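Local structure of phospholipase A1 (Streptomyces albidoflavus, 4HYQ) at residues G4-G9 with S71-V76; N101-V106 with R161-G166. The protein hydrolyses glycerophospholipids as a phospholipase A1 of the GDSL/SGNH hydrolase clan, releasing the fatty acid from the sn-1 position. One frame throughout, in Å; residues are numbered along the deposited sequence.

Interaction 1: G4-G9 with S71-V76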
loop_
_atom_site.group_PDB
_atom_site.type_symbol
_atom_site.label_atom_id
_atom_site.label_comp_id
_atom_site.label_asym_id
_atom_site.label_seq_id
_atom_site.Cartn_x
_atom_site.Cartn_y
_atom_site.Cartn_z
ATOM N N GLY A 4 -18.592 -9.157 8.442
ATOM C CA GLY A 4 -17.230 -9.600 8.266
ATOM C C GLY A 4 -16.315 -8.525 7.747
ATOM O O GLY A 4 -16.739 -7.579 7.075
ATOM N N TYR A 5 -15.040 -8.674 8.078
ATOM C CA TYR A 5 -14.017 -7.745 7.613
ATOM C C TYR A 5 -13.117 -8.535 6.670
ATOM O O TYR A 5 -12.645 -9.622 7.028
ATOM C CB TYR A 5 -13.209 -7.217 8.803
ATOM C CG TYR A 5 -11.936 -6.466 8.430
ATOM C CD1 TYR A 5 -11.883 -5.655 7.294
ATOM C CD2 TYR A 5 -10.805 -6.544 9.236
ATOM C CE1 TYR A 5 -10.721 -4.934 6.965
ATOM C CE2 TYR A 5 -9.643 -5.819 8.929
ATOM C CZ TYR A 5 -9.611 -5.027 7.804
ATOM O OH TYR A 5 -8.469 -4.312 7.548
ATOM N N VAL A 6 -12.924 -8.022 5.458
ATOM C CA VAL A 6 -12.041 -8.676 4.494
ATOM C C VAL A 6 -10.934 -7.672 4.173
ATOM O O VAL A 6 -11.206 -6.539 3.785
ATOM C CB VAL A 6 -12.793 -9.077 3.195
ATOM C CG1 VAL A 6 -11.828 -9.694 2.187
ATOM C CG2 VAL A 6 -13.890 -10.107 3.527
ATOM N N ALA A 7 -9.683 -8.089 4.368
ATOM C CA ALA A 7 -8.524 -7.232 4.103
ATOM C C ALA A 7 -7.799 -7.703 2.843
ATOM O O ALA A 7 -7.181 -8.773 2.810
ATOM C CB ALA A 7 -7.571 -7.249 5.312
ATOM N N LEU A 8 -7.879 -6.873 1.811
ATOM C CA LEU A 8 -7.300 -7.155 0.497
ATOM C C LEU A 8 -6.056 -6.339 0.219
ATOM O O LEU A 8 -5.790 -5.332 0.872
ATOM C CB LEU A 8 -8.297 -6.761 -0.598
ATOM C CG LEU A 8 -9.741 -7.249 -0.503
ATOM C CD1 LEU A 8 -10.614 -6.505 -1.536
ATOM C CD2 LEU A 8 -9.767 -8.757 -0.762
ATOM N N GLY A 9 -5.307 -6.759 -0.790
ATOM C CA GLY A 9 -4.186 -5.937 -1.181
ATOM C C GLY A 9 -2.819 -6.536 -1.357
ATOM O O GLY A 9 -2.646 -7.752 -1.503
ATOM N N SER A 71 -22.345 -11.086 0.910
ATOM C CA SER A 71 -23.373 -10.174 1.390
ATOM C C SER A 71 -23.275 -9.842 2.875
ATOM O O SER A 71 -23.868 -8.861 3.334
ATOM C CB SER A 71 -24.759 -10.739 1.064
ATOM O OG SER A 71 -25.005 -11.935 1.775
ATOM N N SER A 72 -22.531 -10.638 3.639
ATOM C CA SER A 72 -22.398 -10.357 5.062
ATOM C C SER A 72 -21.153 -9.526 5.382
ATOM O O SER A 72 -20.919 -9.173 6.535
ATOM C CB SER A 72 -22.368 -11.656 5.875
ATOM O OG SER A 72 -21.210 -12.410 5.565
ATOM N N THR A 73 -20.362 -9.210 4.364
ATOM C CA THR A 73 -19.160 -8.409 4.583
ATOM C C THR A 73 -19.579 -6.971 4.895
ATOM O O THR A 73 -20.382 -6.390 4.163
ATOM C CB THR A 73 -18.279 -8.390 3.329
ATOM O OG1 THR A 73 -17.962 -9.739 2.947
ATOM C CG2 THR A 73 -16.987 -7.606 3.598
ATOM N N SER A 74 -19.053 -6.406 5.977
ATOM C CA SER A 74 -19.389 -5.036 6.336
ATOM C C SER A 74 -18.218 -4.065 6.175
ATOM O O SER A 74 -18.423 -2.855 6.139
ATOM C CB SER A 74 -19.905 -4.971 7.775
ATOM O OG SER A 74 -18.896 -5.320 8.708
ATOM N N LEU A 75 -16.998 -4.593 6.078
ATOM C CA LEU A 75 -15.819 -3.743 5.940
ATOM C C LEU A 75 -14.794 -4.400 5.031
ATOM O O LEU A 75 -14.542 -5.605 5.144
ATOM C CB LEU A 75 -15.175 -3.487 7.314
ATOM C CG LEU A 75 -13.889 -2.631 7.342
ATOM C CD1 LEU A 75 -14.198 -1.220 6.837
ATOM C CD2 LEU A 75 -13.307 -2.570 8.756
ATOM N N VAL A 76 -14.234 -3.609 4.124
ATOM C CA VAL A 76 -13.192 -4.082 3.221
ATOM C C VAL A 76 -12.084 -3.028 3.205
ATOM O O VAL A 76 -12.364 -1.832 3.095
ATOM C CB VAL A 76 -13.700 -4.253 1.758
ATOM C CG1 VAL A 76 -12.523 -4.621 0.834
ATOM C CG2 VAL A 76 -14.769 -5.344 1.680
#
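With CG anti to the backbone N in both residues (chi1 168° in Tyr5, 178° in Leu75), the two side chains rise from adjacent strands side by side and point the same way. Leu75 thereby brings CD2 over a face of the Tyr5 ring, 4.1 Å from its centroid, a CH-pi contact, while Leu75 CG lies 3.6 Å from Tyr5 CD1. At the ring's edge, in its plane, sits Leu75 O.

These strands, 4-9 and 73-76, illustrate parallel pairing interrupted by a beta bulge. Their short axes differ by 32° in direction, and the register slips by one residue between Gly4 and Tyr5. At the slip Gly4 O accepts two backbone N-H groups, from Ser74 N at 2.8 Å and Leu75 N at 3.2 Å; both donors lie in its carbonyl plane, Ser74 N approaching along a lone pair of that oxygen. Before the bulge Gly4 N donates to Ser72 O; beyond it Val6 N donates to Leu75 O over 2.9 Å, nearly straight. Val76 CA makes a C-H...O contact with Val6 O.

On the face that carries Val6, Thr73 and Val76 the contacts are between methyl groups. Val6 CG2 meets Thr73 CG2 at 4.0 Å, the two side chains crossing at about a right angle, and Leu8 CD1 reaches Val76 CG1 at 3.6 Å. Thr73 OG1 turns to Asn70 N instead.

In the parallel sheet of this alpha/beta fold, strand 73-79 is central and strand 4-9 lies next to it. Tyr5 OH hydrogen-bonds to Ser77 OG, and the Tyr5 ring meets Trp39 of helix 35-43 edge-to-face. Strand 4-9 pairs on its far side with strand 47-50, whereas Leu75 and Val76 touch strand 136-140.

Interaction 2: N101-V106 with R161-G166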
loop_
_atom_site.group_PDB
_atom_site.type_symbol
_atom_site.label_atom_id
_atom_site.label_comp_id
_atom_site.label_asym_id
_atom_site.label_seq_id
_atom_site.Cartn_x
_atom_site.Cartn_y
_atom_site.Cartn_z
ATOM N N ASN A 101 18.855 7.378 -15.377
ATOM C CA ASN A 101 18.130 6.132 -15.585
ATOM C C ASN A 101 16.927 6.099 -14.659
ATOM O O ASN A 101 15.859 5.606 -15.030
ATOM C CB ASN A 101 18.998 4.917 -15.268
ATOM C CG ASN A 101 20.172 4.752 -16.219
ATOM O OD1 ASN A 101 20.044 4.893 -17.445
ATOM N ND2 ASN A 101 21.317 4.422 -15.662
ATOM N N CYS A 102 17.121 6.595 -13.442
ATOM C CA CYS A 102 16.057 6.621 -12.449
ATOM C C CYS A 102 14.898 7.488 -12.921
ATOM O O CYS A 102 13.745 7.056 -12.883
ATOM C CB CYS A 102 16.596 7.140 -11.113
ATOM S SG CYS A 102 15.369 7.364 -9.775
ATOM N N ILE A 103 15.208 8.696 -13.386
ATOM C CA ILE A 103 14.173 9.625 -13.861
ATOM C C ILE A 103 13.375 9.055 -15.017
ATOM O O ILE A 103 12.136 9.125 -15.031
ATOM C CB ILE A 103 14.787 10.961 -14.321
ATOM C CG1 ILE A 103 15.587 11.587 -13.177
ATOM C CG2 ILE A 103 13.697 11.893 -14.827
ATOM C CD1 ILE A 103 14.835 11.730 -11.877
ATOM N N ALA A 104 14.085 8.503 -15.992
ATOM C CA ALA A 104 13.448 7.915 -17.154
ATOM C C ALA A 104 12.510 6.785 -16.735
ATOM O O ALA A 104 11.377 6.702 -17.213
ATOM C CB ALA A 104 14.506 7.391 -18.117
ATOM N N ARG A 105 12.979 5.907 -15.851
ATOM C CA ARG A 105 12.140 4.803 -15.400
ATOM C C ARG A 105 10.929 5.307 -14.612
ATOM O O ARG A 105 9.818 4.781 -14.752
ATOM C CB ARG A 105 12.951 3.829 -14.538
ATOM C CG ARG A 105 12.164 2.614 -14.102
ATOM C CD ARG A 105 11.895 1.677 -15.271
ATOM N NE ARG A 105 10.983 0.585 -14.940
ATOM C CZ ARG A 105 9.666 0.720 -14.782
ATOM N NH1 ARG A 105 9.094 1.908 -14.920
ATOM N NH2 ARG A 105 8.917 -0.345 -14.512
ATOM N N VAL A 106 11.144 6.314 -13.773
ATOM C CA VAL A 106 10.047 6.884 -12.996
ATOM C C VAL A 106 9.013 7.457 -13.969
ATOM O O VAL A 106 7.812 7.282 -13.781
ATOM C CB VAL A 106 10.513 8.048 -12.088
ATOM C CG1 VAL A 106 9.307 8.824 -11.585
ATOM C CG2 VAL A 106 11.304 7.517 -10.896
ATOM N N ARG A 161 14.945 11.460 -5.273
ATOM C CA ARG A 161 13.939 11.488 -4.216
ATOM C C ARG A 161 12.738 12.318 -4.650
ATOM O O ARG A 161 11.597 11.970 -4.375
ATOM C CB ARG A 161 14.507 12.102 -2.949
ATOM C CG ARG A 161 15.541 11.266 -2.271
ATOM C CD ARG A 161 15.909 11.942 -0.992
ATOM N NE ARG A 161 17.313 11.757 -0.695
ATOM C CZ ARG A 161 17.956 12.403 0.269
ATOM N NH1 ARG A 161 17.312 13.281 1.033
ATOM N NH2 ARG A 161 19.241 12.168 0.461
ATOM N N THR A 162 13.009 13.431 -5.317
ATOM C CA THR A 162 11.955 14.314 -5.794
ATOM C C THR A 162 11.086 13.617 -6.828
ATOM O O THR A 162 9.854 13.717 -6.805
ATOM C CB THR A 162 12.560 15.580 -6.417
ATOM O OG1 THR A 162 13.231 16.326 -5.393
ATOM C CG2 THR A 162 11.492 16.421 -7.055
ATOM N N ALA A 163 11.738 12.901 -7.733
ATOM C CA ALA A 163 11.047 12.189 -8.789
ATOM C C ALA A 163 10.195 11.071 -8.209
ATOM O O ALA A 163 9.050 10.885 -8.612
ATOM C CB ALA A 163 12.060 11.625 -9.779
ATOM N N ILE A 164 10.753 10.340 -7.249
ATOM C CA ILE A 164 10.036 9.229 -6.618
ATOM C C ILE A 164 8.835 9.737 -5.813
ATOM O O ILE A 164 7.749 9.157 -5.864
ATOM C CB ILE A 164 10.998 8.427 -5.713
ATOM C CG1 ILE A 164 12.007 7.691 -6.601
ATOM C CG2 ILE A 164 10.224 7.448 -4.847
ATOM C CD1 ILE A 164 13.224 7.183 -5.853
ATOM N N ASN A 165 9.029 10.819 -5.068
ATOM C CA ASN A 165 7.929 11.388 -4.299
ATOM C C ASN A 165 6.836 11.869 -5.246
ATOM O O ASN A 165 5.641 11.744 -4.957
ATOM C CB ASN A 165 8.422 12.556 -3.454
ATOM C CG ASN A 165 9.001 12.113 -2.126
ATOM O OD1 ASN A 165 9.005 10.921 -1.796
ATOM N ND2 ASN A 165 9.491 13.074 -1.348
ATOM N N GLY A 166 7.256 12.419 -6.381
ATOM C CA GLY A 166 6.305 12.912 -7.357
ATOM C C GLY A 166 5.465 11.785 -7.916
ATOM O O GLY A 166 4.273 11.953 -8.179
#
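Ile103 and Ala163 mark the closest backbone approach, CA to CA 6.5 Å, between segments 101-106 of helix 99-115 and 161-166 of helix 158-181, whose N-to-C directions differ by 10° and whose axes come no nearer than 9.8 Å. This is parallel helix-helix packing within the alpha/beta fold of the SGNH hydrolase clan, an example of a small residue, Ala163, against which larger side chains of the other helix pack. No hydrogen bond crosses between them; within each segment helical bonds run from N-H back to the carbonyl four residues earlier, as from Val106 N to Cys102 O.

Ala163 carries most of its own side of the contact, its CB pointing toward the other helix. On one flank stands Ile103, where chi1 of -57° sets CG1 anti to the carbonyl carbon, and together with chi2 of -53° this brings CD1 to Ala163. On the other, Val106 divides its branches. CG1 rests against the backbone, 3.6 Å from Ala163 O, and CG2 turns to Ile164 CG1 at 4.4 Å, a looser touch. Cys102 adds a marginal one, its SG lying 4.5 Å from Ile164 CD1; that sulfur is tied in a disulfide to Cys94, which links the start of helix 99-115 to the end of helix 87-96.

Helix 87-96 also packs on both partners, Val90 against Val106 and Met91 against Ile164, so the interface belongs to a three-helix cluster of apolar side chains. Within the pair its tightest point is the methyl-to-methyl meeting of Ile103 CD1 with Ala163 CB at 3.5 Å, closer than usual for two carbons.

Followed from the N terminus, the chain lays down strand 4-9, passes through helix 35-43, strand 47-50 and helix 58-65, and returns at 71-76 to pair with its starting strand: interaction 1 closes this first excursion. Strand 73-79 then leads to helices 87-96 and 99-115. From the latter a second excursion, through helix 117-131 and strand 136-140, ends when helix 158-181 comes alongside in interaction 2. The two loops follow in series, neither nesting nor crossing. Their centres stand 35 Å apart on opposite sides of the chain's centre, one joining strands within the sheet, the other joining long helices.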